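Local coordinates for hypothetical methylmalonyl-CoA decarboxylase alpha subunit (Sulfolobus tokodaii, PDB 1X0U), which is of unassigned function but belongs to the carboxyl transferase family of the ClpP/crotonase clan and forms a six-chain assembly, at residues A152-N157 against A178-A183; V163-T168 against S251-N256; D186-I191 against S229-F234; G328-N333 against A350-F355. All blocks are in the same frame, centred on the assembly; numbering follows the deposited sequence.

Contact 1. Residues A152-N157 against A178-A183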
loop_
_atom_site.group_PDB
_atom_site.type_symbol
_atom_site.label_atom_id
_atom_site.label_comp_id
_atom_site.label_asym_id
_atom_site.label_seq_id
_atom_site.Cartn_x
_atom_site.Cartn_y
_atom_site.Cartn_z
ATOM N N ALA A 152 1.436 9.685 29.469
ATOM C CA ALA A 152 1.800 10.262 28.179
ATOM C C ALA A 152 3.182 9.810 27.718
ATOM O O ALA A 152 3.362 9.472 26.553
ATOM C CB ALA A 152 1.739 11.783 28.244
ATOM N N VAL A 153 4.164 9.805 28.619
ATOM C CA VAL A 153 5.503 9.378 28.224
ATOM C C VAL A 153 5.522 7.891 27.887
ATOM O O VAL A 153 6.128 7.501 26.896
ATOM C CB VAL A 153 6.570 9.702 29.310
ATOM C CG1 VAL A 153 5.942 9.723 30.672
ATOM C CG2 VAL A 153 7.692 8.671 29.269
ATOM N N PHE A 154 4.854 7.068 28.697
ATOM C CA PHE A 154 4.795 5.630 28.441
ATOM C C PHE A 154 4.210 5.397 27.054
ATOM O O PHE A 154 4.608 4.479 26.330
ATOM C CB PHE A 154 3.897 4.910 29.457
ATOM C CG PHE A 154 4.355 5.026 30.882
ATOM C CD1 PHE A 154 5.653 5.425 31.191
ATOM C CD2 PHE A 154 3.476 4.747 31.918
ATOM C CE1 PHE A 154 6.064 5.549 32.514
ATOM C CE2 PHE A 154 3.868 4.862 33.240
ATOM C CZ PHE A 154 5.168 5.267 33.546
ATOM N N LYS A 155 3.248 6.236 26.694
ATOM C CA LYS A 155 2.601 6.128 25.400
ATOM C C LYS A 155 3.659 6.287 24.310
ATOM O O LYS A 155 3.698 5.520 23.351
ATOM C CB LYS A 155 1.536 7.219 25.271
ATOM C CG LYS A 155 0.213 6.747 24.702
ATOM C CD LYS A 155 0.324 6.406 23.249
ATOM C CE LYS A 155 -1.054 6.193 22.634
ATOM N NZ LYS A 155 -0.962 5.911 21.168
ATOM N N MET A 156 4.525 7.283 24.466
ATOM C CA MET A 156 5.566 7.526 23.485
ATOM C C MET A 156 6.582 6.372 23.439
ATOM O O MET A 156 7.120 6.054 22.380
ATOM C CB MET A 156 6.264 8.854 23.786
ATOM C CG MET A 156 5.350 10.079 23.638
ATOM S SD MET A 156 4.500 10.165 22.028
ATOM C CE MET A 156 5.896 10.214 20.922
ATOM N N ASN A 157 6.830 5.734 24.575
ATOM C CA ASN A 157 7.773 4.622 24.612
ATOM C C ASN A 157 7.258 3.444 23.775
ATOM O O ASN A 157 8.015 2.811 23.050
ATOM C CB ASN A 157 8.003 4.179 26.057
ATOM C CG ASN A 157 8.751 5.214 26.867
ATOM O OD1 ASN A 157 8.380 5.514 28.009
ATOM N ND2 ASN A 157 9.818 5.761 26.289
ATOM N N ALA A 178 8.343 6.331 38.141
ATOM C CA ALA A 178 9.623 6.747 37.555
ATOM C C ALA A 178 10.369 5.531 37.007
ATOM O O ALA A 178 11.334 5.653 36.241
ATOM C CB ALA A 178 10.472 7.435 38.620
ATOM N N VAL A 179 9.883 4.361 37.410
ATOM C CA VAL A 179 10.445 3.076 37.053
ATOM C C VAL A 179 9.977 2.496 35.703
ATOM O O VAL A 179 10.729 1.796 35.022
ATOM C CB VAL A 179 10.119 2.068 38.199
ATOM C CG1 VAL A 179 9.493 0.814 37.648
ATOM C CG2 VAL A 179 11.362 1.767 38.998
ATOM N N TYR A 180 8.750 2.805 35.313
ATOM C CA TYR A 180 8.181 2.240 34.097
ATOM C C TYR A 180 8.631 2.683 32.712
ATOM O O TYR A 180 8.701 1.845 31.813
ATOM C CB TYR A 180 6.661 2.293 34.196
ATOM C CG TYR A 180 6.132 1.263 35.156
ATOM C CD1 TYR A 180 5.350 1.630 36.244
ATOM C CD2 TYR A 180 6.427 -0.092 34.981
ATOM C CE1 TYR A 180 4.866 0.673 37.143
ATOM C CE2 TYR A 180 5.952 -1.057 35.870
ATOM C CZ TYR A 180 5.169 -0.670 36.948
ATOM O OH TYR A 180 4.671 -1.626 37.809
ATOM N N SER A 181 8.915 3.968 32.506
ATOM C CA SER A 181 9.377 4.383 31.190
ATOM C C SER A 181 10.689 3.623 30.878
ATOM O O SER A 181 10.886 3.132 29.766
ATOM C CB SER A 181 9.597 5.900 31.140
ATOM O OG SER A 181 9.916 6.328 29.823
ATOM N N PRO A 182 11.607 3.535 31.853
ATOM C CA PRO A 182 12.858 2.816 31.607
ATOM C C PRO A 182 12.594 1.349 31.234
ATOM O O PRO A 182 13.259 0.785 30.360
ATOM C CB PRO A 182 13.596 2.961 32.934
ATOM C CG PRO A 182 13.190 4.341 33.367
ATOM C CD PRO A 182 11.701 4.327 33.096
ATOM N N ALA A 183 11.611 0.740 31.890
ATOM C CA ALA A 183 11.274 -0.651 31.618
ATOM C C ALA A 183 10.838 -0.800 30.169
ATOM O O ALA A 183 11.148 -1.799 29.507
ATOM C CB ALA A 183 10.155 -1.115 32.553
#

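Contact 2. Residues V163-T168 against S251-N256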
loop_
_atom_site.group_PDB
_atom_site.type_symbol
_atom_site.label_atom_id
_atom_site.label_comp_id
_atom_site.label_asym_id
_atom_site.label_seq_id
_atom_site.Cartn_x
_atom_site.Cartn_y
_atom_site.Cartn_z
ATOM N N VAL A 163 10.984 1.205 16.649
ATOM C CA VAL A 163 11.046 2.203 15.579
ATOM C C VAL A 163 12.339 3.014 15.698
ATOM O O VAL A 163 13.037 3.255 14.716
ATOM C CB VAL A 163 9.843 3.175 15.658
ATOM C CG1 VAL A 163 9.897 4.170 14.503
ATOM C CG2 VAL A 163 8.534 2.390 15.655
ATOM N N ILE A 164 12.636 3.443 16.918
ATOM C CA ILE A 164 13.845 4.203 17.209
ATOM C C ILE A 164 14.447 3.628 18.492
ATOM O O ILE A 164 13.736 3.378 19.467
ATOM C CB ILE A 164 13.552 5.729 17.387
ATOM C CG1 ILE A 164 12.384 5.957 18.355
ATOM C CG2 ILE A 164 13.225 6.359 16.032
ATOM C CD1 ILE A 164 12.208 7.433 18.778
ATOM N N PRO A 165 15.768 3.396 18.502
ATOM C CA PRO A 165 16.438 2.841 19.683
ATOM C C PRO A 165 16.161 3.711 20.906
ATOM O O PRO A 165 16.256 4.932 20.831
ATOM C CB PRO A 165 17.920 2.877 19.299
ATOM C CG PRO A 165 17.899 2.867 17.802
ATOM C CD PRO A 165 16.751 3.783 17.478
ATOM N N GLN A 166 15.830 3.076 22.023
ATOM C CA GLN A 166 15.553 3.788 23.263
ATOM C C GLN A 166 16.433 3.277 24.390
ATOM O O GLN A 166 16.255 2.149 24.869
ATOM C CB GLN A 166 14.093 3.603 23.660
ATOM C CG GLN A 166 13.092 4.224 22.710
ATOM C CD GLN A 166 11.678 3.896 23.117
ATOM O OE1 GLN A 166 11.164 2.804 22.825
ATOM N NE2 GLN A 166 11.043 4.822 23.828
ATOM N N ILE A 167 17.371 4.118 24.819
ATOM C CA ILE A 167 18.303 3.772 25.893
ATOM C C ILE A 167 18.088 4.664 27.121
ATOM O O ILE A 167 17.947 5.872 27.001
ATOM C CB ILE A 167 19.759 3.940 25.419
ATOM C CG1 ILE A 167 20.011 3.057 24.198
ATOM C CG2 ILE A 167 20.710 3.574 26.528
ATOM C CD1 ILE A 167 21.323 3.350 23.478
ATOM N N THR A 168 18.061 4.067 28.305
ATOM C CA THR A 168 17.880 4.858 29.514
ATOM C C THR A 168 19.096 4.720 30.419
ATOM O O THR A 168 19.604 3.618 30.614
ATOM C CB THR A 168 16.669 4.396 30.351
ATOM O OG1 THR A 168 17.001 3.183 31.032
ATOM C CG2 THR A 168 15.461 4.160 29.486
ATOM N N SER A 251 26.726 3.147 18.760
ATOM C CA SER A 251 27.582 2.856 17.610
ATOM C C SER A 251 27.192 1.553 16.924
ATOM O O SER A 251 27.479 1.370 15.751
ATOM C CB SER A 251 29.063 2.792 18.025
ATOM O OG SER A 251 29.348 1.639 18.809
ATOM N N TYR A 252 26.531 0.651 17.645
ATOM C CA TYR A 252 26.127 -0.625 17.055
ATOM C C TYR A 252 24.720 -0.589 16.448
ATOM O O TYR A 252 24.329 -1.498 15.700
ATOM C CB TYR A 252 26.159 -1.742 18.110
ATOM C CG TYR A 252 27.542 -2.227 18.501
ATOM C CD1 TYR A 252 28.322 -2.974 17.615
ATOM C CD2 TYR A 252 28.060 -1.952 19.763
ATOM C CE1 TYR A 252 29.580 -3.434 17.979
ATOM C CE2 TYR A 252 29.320 -2.406 20.136
ATOM C CZ TYR A 252 30.072 -3.141 19.244
ATOM O OH TYR A 252 31.318 -3.563 19.619
ATOM N N LEU A 253 23.965 0.458 16.756
ATOM C CA LEU A 253 22.589 0.545 16.278
ATOM C C LEU A 253 22.318 1.548 15.163
ATOM O O LEU A 253 23.047 2.527 14.995
ATOM C CB LEU A 253 21.667 0.858 17.472
ATOM C CG LEU A 253 22.019 0.121 18.773
ATOM C CD1 LEU A 253 21.090 0.552 19.897
ATOM C CD2 LEU A 253 21.918 -1.376 18.551
ATOM N N PRO A 254 21.269 1.290 14.353
ATOM C CA PRO A 254 20.904 2.196 13.262
ATOM C C PRO A 254 20.196 3.336 13.978
ATOM O O PRO A 254 19.892 3.208 15.164
ATOM C CB PRO A 254 19.931 1.365 12.443
ATOM C CG PRO A 254 19.225 0.587 13.506
ATOM C CD PRO A 254 20.392 0.107 14.350
ATOM N N SER A 255 19.917 4.431 13.278
ATOM C CA SER A 255 19.248 5.563 13.912
ATOM C C SER A 255 17.771 5.257 14.100
ATOM O O SER A 255 17.106 5.822 14.967
ATOM C CB SER A 255 19.404 6.825 13.055
ATOM O OG SER A 255 20.757 7.242 12.983
ATOM N N ASN A 256 17.262 4.357 13.267
ATOM C CA ASN A 256 15.856 3.975 13.312
ATOM C C ASN A 256 15.694 2.670 12.547
ATOM O O ASN A 256 16.640 2.200 11.908
ATOM C CB ASN A 256 15.010 5.082 12.679
ATOM C CG ASN A 256 15.473 5.427 11.281
ATOM O OD1 ASN A 256 15.307 4.637 10.346
ATOM N ND2 ASN A 256 16.075 6.596 11.128
#

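Contact 3. Residues D186-I191 against S229-F234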
loop_
_atom_site.group_PDB
_atom_site.type_symbol
_atom_site.label_atom_id
_atom_site.label_comp_id
_atom_site.label_asym_id
_atom_site.label_seq_id
_atom_site.Cartn_x
_atom_site.Cartn_y
_atom_site.Cartn_z
ATOM N N ASP A 186 14.508 0.013 25.345
ATOM C CA ASP A 186 15.227 -1.220 24.984
ATOM C C ASP A 186 16.369 -1.654 25.908
ATOM O O ASP A 186 16.551 -2.844 26.149
ATOM C CB ASP A 186 15.751 -1.102 23.551
ATOM C CG ASP A 186 14.664 -0.686 22.563
ATOM O OD1 ASP A 186 13.609 -1.360 22.503
ATOM O OD2 ASP A 186 14.871 0.314 21.847
ATOM N N PHE A 187 17.138 -0.697 26.417
ATOM C CA PHE A 187 18.262 -1.004 27.296
ATOM C C PHE A 187 18.306 -0.068 28.488
ATOM O O PHE A 187 18.092 1.138 28.349
ATOM C CB PHE A 187 19.601 -0.854 26.550
ATOM C CG PHE A 187 19.745 -1.751 25.352
ATOM C CD1 PHE A 187 20.146 -3.076 25.496
ATOM C CD2 PHE A 187 19.451 -1.275 24.079
ATOM C CE1 PHE A 187 20.247 -3.913 24.388
ATOM C CE2 PHE A 187 19.551 -2.107 22.968
ATOM C CZ PHE A 187 19.948 -3.426 23.127
ATOM N N ILE A 188 18.586 -0.633 29.656
ATOM C CA ILE A 188 18.723 0.158 30.857
ATOM C C ILE A 188 20.164 0.037 31.356
ATOM O O ILE A 188 20.619 -1.046 31.717
ATOM C CB ILE A 188 17.768 -0.301 31.986
ATOM C CG1 ILE A 188 16.310 0.010 31.623
ATOM C CG2 ILE A 188 18.113 0.430 33.276
ATOM C CD1 ILE A 188 15.323 -0.403 32.710
ATOM N N ILE A 189 20.879 1.156 31.329
ATOM C CA ILE A 189 22.249 1.226 31.816
ATOM C C ILE A 189 22.136 1.935 33.164
ATOM O O ILE A 189 21.656 3.065 33.243
ATOM C CB ILE A 189 23.126 2.054 30.884
ATOM C CG1 ILE A 189 23.184 1.377 29.509
ATOM C CG2 ILE A 189 24.511 2.227 31.504
ATOM C CD1 ILE A 189 23.745 2.253 28.410
ATOM N N MET A 190 22.564 1.259 34.220
ATOM C CA MET A 190 22.467 1.801 35.560
ATOM C C MET A 190 23.807 1.811 36.279
ATOM O O MET A 190 24.624 0.909 36.096
ATOM C CB MET A 190 21.462 0.969 36.359
ATOM C CG MET A 190 21.174 1.492 37.749
ATOM S SD MET A 190 19.766 0.635 38.438
ATOM C CE MET A 190 19.841 1.154 40.139
ATOM N N ILE A 191 24.022 2.836 37.097
ATOM C CA ILE A 191 25.255 2.971 37.869
ATOM C C ILE A 191 25.032 2.354 39.246
ATOM O O ILE A 191 23.967 2.516 39.834
ATOM C CB ILE A 191 25.648 4.455 38.062
ATOM C CG1 ILE A 191 25.845 5.133 36.703
ATOM C CG2 ILE A 191 26.937 4.555 38.884
ATOM C CD1 ILE A 191 24.573 5.545 36.023
ATOM N N SER A 229 16.730 -9.589 38.938
ATOM C CA SER A 229 15.477 -9.230 38.266
ATOM C C SER A 229 15.536 -9.170 36.741
ATOM O O SER A 229 14.521 -9.339 36.065
ATOM C CB SER A 229 15.004 -7.870 38.767
ATOM O OG SER A 229 15.788 -6.847 38.183
ATOM N N GLY A 230 16.718 -8.900 36.203
ATOM C CA GLY A 230 16.862 -8.791 34.765
ATOM C C GLY A 230 16.378 -7.442 34.248
ATOM O O GLY A 230 16.342 -7.212 33.039
ATOM N N VAL A 231 16.019 -6.543 35.159
ATOM C CA VAL A 231 15.523 -5.227 34.773
ATOM C C VAL A 231 16.595 -4.359 34.134
ATOM O O VAL A 231 16.317 -3.597 33.214
ATOM C CB VAL A 231 14.932 -4.479 35.992
ATOM C CG1 VAL A 231 14.575 -3.057 35.617
ATOM C CG2 VAL A 231 13.701 -5.205 36.496
ATOM N N VAL A 232 17.819 -4.473 34.635
ATOM C CA VAL A 232 18.932 -3.696 34.124
ATOM C C VAL A 232 19.715 -4.524 33.120
ATOM O O VAL A 232 19.939 -5.711 33.342
ATOM C CB VAL A 232 19.849 -3.257 35.279
ATOM C CG1 VAL A 232 21.212 -2.814 34.749
ATOM C CG2 VAL A 232 19.182 -2.114 36.034
ATOM N N HIS A 233 20.132 -3.893 32.022
ATOM C CA HIS A 233 20.882 -4.580 30.970
ATOM C C HIS A 233 22.389 -4.397 31.099
ATOM O O HIS A 233 23.156 -5.274 30.722
ATOM C CB HIS A 233 20.412 -4.107 29.585
ATOM C CG HIS A 233 18.955 -4.326 29.349
ATOM N ND1 HIS A 233 17.997 -3.406 29.717
ATOM C CD2 HIS A 233 18.282 -5.401 28.875
ATOM C CE1 HIS A 233 16.798 -3.908 29.483
ATOM N NE2 HIS A 233 16.945 -5.117 28.974
ATOM N N PHE A 234 22.805 -3.249 31.623
ATOM C CA PHE A 234 24.224 -2.973 31.828
ATOM C C PHE A 234 24.405 -2.305 33.172
ATOM O O PHE A 234 23.708 -1.324 33.485
ATOM C CB PHE A 234 24.788 -2.015 30.783
ATOM C CG PHE A 234 24.626 -2.469 29.379
ATOM C CD1 PHE A 234 23.585 -1.983 28.592
ATOM C CD2 PHE A 234 25.535 -3.352 28.818
ATOM C CE1 PHE A 234 23.455 -2.362 27.263
ATOM C CE2 PHE A 234 25.410 -3.740 27.495
ATOM C CZ PHE A 234 24.372 -3.246 26.712
#

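Contact 4. Residues G328-N333 against A350-F355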
loop_
_atom_site.group_PDB
_atom_site.type_symbol
_atom_site.label_atom_id
_atom_site.label_comp_id
_atom_site.label_asym_id
_atom_site.label_seq_id
_atom_site.Cartn_x
_atom_site.Cartn_y
_atom_site.Cartn_z
ATOM N N GLY A 328 24.368 -9.678 16.112
ATOM C CA GLY A 328 23.935 -9.912 17.468
ATOM C C GLY A 328 24.285 -11.372 17.644
ATOM O O GLY A 328 24.160 -12.159 16.710
ATOM N N ILE A 329 24.734 -11.750 18.825
ATOM C CA ILE A 329 25.105 -13.129 19.041
ATOM C C ILE A 329 24.371 -13.727 20.213
ATOM O O ILE A 329 24.191 -13.075 21.238
ATOM C CB ILE A 329 26.629 -13.245 19.245
ATOM C CG1 ILE A 329 27.320 -13.002 17.904
ATOM C CG2 ILE A 329 26.997 -14.621 19.807
ATOM C CD1 ILE A 329 28.803 -12.947 17.976
ATOM N N VAL A 330 23.911 -14.961 20.031
ATOM C CA VAL A 330 23.216 -15.694 21.074
ATOM C C VAL A 330 24.020 -16.981 21.180
ATOM O O VAL A 330 24.128 -17.739 20.206
ATOM C CB VAL A 330 21.766 -16.013 20.675
ATOM C CG1 VAL A 330 21.053 -16.733 21.812
ATOM C CG2 VAL A 330 21.043 -14.735 20.330
ATOM N N ALA A 331 24.594 -17.228 22.353
ATOM C CA ALA A 331 25.424 -18.413 22.527
ATOM C C ALA A 331 25.287 -19.023 23.910
ATOM O O ALA A 331 25.412 -18.322 24.908
ATOM C CB ALA A 331 26.880 -18.045 22.250
ATOM N N ASN A 332 25.031 -20.327 23.967
ATOM C CA ASN A 332 24.882 -21.022 25.239
ATOM C C ASN A 332 26.205 -21.014 25.996
ATOM O O ASN A 332 27.276 -21.133 25.398
ATOM C CB ASN A 332 24.417 -22.452 25.006
ATOM C CG ASN A 332 23.155 -22.515 24.168
ATOM O OD1 ASN A 332 22.088 -22.049 24.586
ATOM N ND2 ASN A 332 23.272 -23.070 22.972
ATOM N N ASN A 333 26.124 -20.851 27.311
ATOM C CA ASN A 333 27.318 -20.793 28.147
ATOM C C ASN A 333 27.428 -22.068 28.962
ATOM O O ASN A 333 26.630 -22.305 29.866
ATOM C CB ASN A 333 27.246 -19.576 29.081
ATOM C CG ASN A 333 28.519 -19.378 29.894
ATOM O OD1 ASN A 333 28.599 -18.480 30.739
ATOM N ND2 ASN A 333 29.514 -20.208 29.643
ATOM N N ALA A 350 15.243 -14.151 24.246
ATOM C CA ALA A 350 14.067 -13.779 23.467
ATOM C C ALA A 350 13.941 -12.275 23.224
ATOM O O ALA A 350 13.733 -11.845 22.091
ATOM C CB ALA A 350 12.816 -14.315 24.132
ATOM N N ARG A 351 14.087 -11.480 24.279
ATOM C CA ARG A 351 13.977 -10.022 24.167
ATOM C C ARG A 351 15.102 -9.491 23.287
ATOM O O ARG A 351 14.910 -8.566 22.498
ATOM C CB ARG A 351 14.051 -9.385 25.561
ATOM C CG ARG A 351 13.043 -8.257 25.824
ATOM C CD ARG A 351 13.421 -6.995 25.113
ATOM N NE ARG A 351 12.514 -5.866 25.364
ATOM C CZ ARG A 351 12.606 -5.007 26.384
ATOM N NH1 ARG A 351 13.558 -5.126 27.309
ATOM N NH2 ARG A 351 11.778 -3.971 26.437
ATOM N N PHE A 352 16.286 -10.072 23.441
ATOM C CA PHE A 352 17.438 -9.667 22.641
ATOM C C PHE A 352 17.225 -9.909 21.144
ATOM O O PHE A 352 17.463 -9.017 20.331
ATOM C CB PHE A 352 18.701 -10.421 23.076
ATOM C CG PHE A 352 19.927 -10.074 22.259
ATOM C CD1 PHE A 352 20.571 -8.854 22.427
ATOM C CD2 PHE A 352 20.451 -10.978 21.336
ATOM C CE1 PHE A 352 21.723 -8.535 21.699
ATOM C CE2 PHE A 352 21.608 -10.669 20.599
ATOM C CZ PHE A 352 22.243 -9.446 20.783
ATOM N N ILE A 353 16.789 -11.099 20.752
ATOM C CA ILE A 353 16.631 -11.300 19.318
ATOM C C ILE A 353 15.553 -10.406 18.683
ATOM O O ILE A 353 15.737 -9.902 17.569
ATOM C CB ILE A 353 16.383 -12.793 18.942
ATOM C CG1 ILE A 353 15.008 -13.241 19.383
ATOM C CG2 ILE A 353 17.453 -13.695 19.615
ATOM C CD1 ILE A 353 15.071 -14.098 20.638
ATOM N N ARG A 354 14.447 -10.188 19.394
ATOM C CA ARG A 354 13.384 -9.336 18.870
ATOM C C ARG A 354 13.925 -7.936 18.610
ATOM O O ARG A 354 13.640 -7.340 17.560
ATOM C CB ARG A 354 12.209 -9.275 19.839
ATOM C CG ARG A 354 11.565 -10.643 20.128
ATOM C CD ARG A 354 10.195 -10.467 20.759
ATOM N NE ARG A 354 9.175 -10.133 19.771
ATOM C CZ ARG A 354 8.235 -9.213 19.947
ATOM N NH1 ARG A 354 8.195 -8.517 21.073
ATOM N NH2 ARG A 354 7.310 -9.019 19.019
ATOM N N PHE A 355 14.719 -7.414 19.551
ATOM C CA PHE A 355 15.300 -6.086 19.377
ATOM C C PHE A 355 16.178 -6.050 18.131
ATOM O O PHE A 355 16.055 -5.139 17.307
ATOM C CB PHE A 355 16.147 -5.664 20.586
ATOM C CG PHE A 355 16.874 -4.361 20.378
ATOM C CD1 PHE A 355 16.261 -3.150 20.678
ATOM C CD2 PHE A 355 18.130 -4.340 19.770
ATOM C CE1 PHE A 355 16.882 -1.946 20.365
ATOM C CE2 PHE A 355 18.749 -3.148 19.454
ATOM C CZ PHE A 355 18.119 -1.941 19.752
#

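Contact 1. Residues A152-N157 against A178-A183
Phe154 and Ser181 mark the closest approach of the two backbones, with the CA atom of Phe154 5.5 Å from the CA atom of Ser181. The contact joins helix 144-160 to the short helix 180-184, two helices of the crotonase-type layer of helices around a beta sheet. Phe154 supplies the flat group. Its CG lies anti to the carbonyl carbon (chi1 -61°), and the far end of the ring reaches the backbone of the second helix. Ring atom CE1 of Phe154 comes within 3.3 Å of Ser181 N. Ring atom CZ of Phe154 rests on Tyr180 CB at 3.4 Å. Both approaches are oblique to the Phe154 ring. Tyr180 itself is met at its CB, while its ring leads away from Phe154. A second subunit lies close here: its Leu391 packs on Phe154 and its Ile384 on Tyr180. Val153 and Asn157, one turn apart on the same helix, both meet the hydroxyl of Ser181. Methyl CG2 of Val153 stands 3.3 Å from Ser181 OG. The hydroxyl, buried with its neighbours, donates a hydrogen bond to the Asn157 side chain. This bond is the one polar link between the segments. Ser181 OG lies 2.5 Å from Asn157 OD1, a short value to be read with caution, and it approaches at 124° to the C=O bond, tilted 23° from the carbonyl plane.

Contact 2. Residues V163-T168 against S251-N256
Pro165 has the most surface buried in this contact, and its ring lies against the chain from Leu253 to Ser255. The ring meets mostly backbone oxygens. CG of Pro165 lies 3.3 Å from Pro254 O, and CD of Pro165 lies 3.3 Å from Ser255 O. The remaining ring carbon in play, CB of Pro165, touches methyl CD1 of Leu253 at 4.0 Å. That is the apolar part of the contact, and Phe359 and Ile361 extend it from a nearby loop. Pro165 leads into strand 166-170, an inner parallel strand of the crotonase-type sheet, while Leu253 directly follows helix 239-252. The contact therefore ties the entry of a strand to the exit of a helix. No hydrogen bond links the two segments. Asn256 joins in through its carbon atoms: CA of Asn256 sits 3.2 Å from Val163 O, and CB of Asn256 sits 4.0 Å from Ile164 CG2. With CG between the backbone N and the carbonyl carbon (chi1 54°), the amide of Asn256 is carried away from Ile164. Its OD1 accepts from Met258 N, as in an Asx turn, and its ND2 donates to Gly126 O.

Contact 3. Residues D186-I191 against S229-F234
His233 meets Ile188 through two torsions: CG of His233 stands anti to its carbonyl carbon (chi1 -58°), and chi2 of 87° turns ND1 to the strand. Backbone Ile188 N donates to His233 ND1 at 2.8 Å, from somewhat out of the imidazole plane. Asp186 O lies over one face of the same ring, 3.5 Å from His233 CE1. Phe187 turns its edge to the face of His233 in a T-shaped pair, with ring centroids 5.8 Å apart and planes at 77°. The backbones form a parallel bridge between Ile189 and Phe234, which adds strand 234-236, outermost within this chain, to strand 187-191 of the crotonase-type sheet. Ile188 O accepts twice, from His233 N at 2.9 Å and from Phe234 N at 3.1 Å. Met190 N then donates to Phe234 O at 2.9 Å. On the side of the sheet where Ile189 and Phe234 lie, CG1 of Ile189 packs on Phe234 CD1 at 3.5 Å. CG2 of Val232 touches both Met190 SD and Ile188 CG2. Two backbone donors thus share one buried carbonyl, and the imidazole stands in for a backbone acceptor at Ile188 N. Accepting that bond probably holds the turn of the ring and suggests that ND1 carries no proton of its own.

Contact 4. Residues G328-N333 against A350-F355
Phe352 and Val330 meet inside a beta-alpha-beta unit made of strand 325-332, helix 343-358 and strand 363-369. The helix packs on the sheet and runs nearly antiparallel to the first strand. The axes of the short segments come within 9.4 Å, and their directions differ by 156°. Phe352 makes most of the contact. Its CG is anti to the backbone N (chi1 178°), which extends the ring to the strand, and the ring meets the strand along one side. CZ of Phe352 lies 3.8 Å from Gly328 CA. CE2 of Phe352 lies 3.6 Å from Ile329 O, which approaches obliquely. CD2 of Phe352 lies 3.9 Å from Val330 CG2. Gly328 CA and Val330 CG2 both sit at the edge of the ring, near its plane. Having no side chain, Gly328 lets that edge come up to its backbone. Val330 uses the same methyl twice, since its CG2 also touches Ile353 CG2 at 3.8 Å. The side chains of Val330 and Ile353 cross at about a right angle. No hydrogen bond spans the two segments, and the contacts between side chains are apolar. Val317 and Phe319 of strand 315-322 also touch Phe352. Ala393 and Phe394 of helix 383-396 touch Ile353. Strand 325-332 bonds through its backbone to strand 363-369, the next strand in the sheet. A helix laid by aromatic and branched side chains over the parallel strands it connects is the classic beta-alpha-beta crossover, repeated through the crotonase fold.

How the contacts relate
Following the chain, contact 1 opens in helix 144-160 and closes a short loop at helix 180-184. Contact 2 starts within that loop, at 163-168, and ends at 251-256, so contacts 1 and 2 cross. Contact 3 begins and ends between the two segments of contact 2. Strands 166-170 and 187-191 are neighbours in one sheet, and Gln166 O and Thr168 O probably accept from Asp186 N and Ile189 N. Contact 4 follows in series and belongs to the second sheet. It reaches contacts 2 and 3 through Phe355, which packs on Asp186, Phe187 and Leu253, and through Arg351, which lies near His233. All four contacts have residues near a second subunit, contact 2 through Val163.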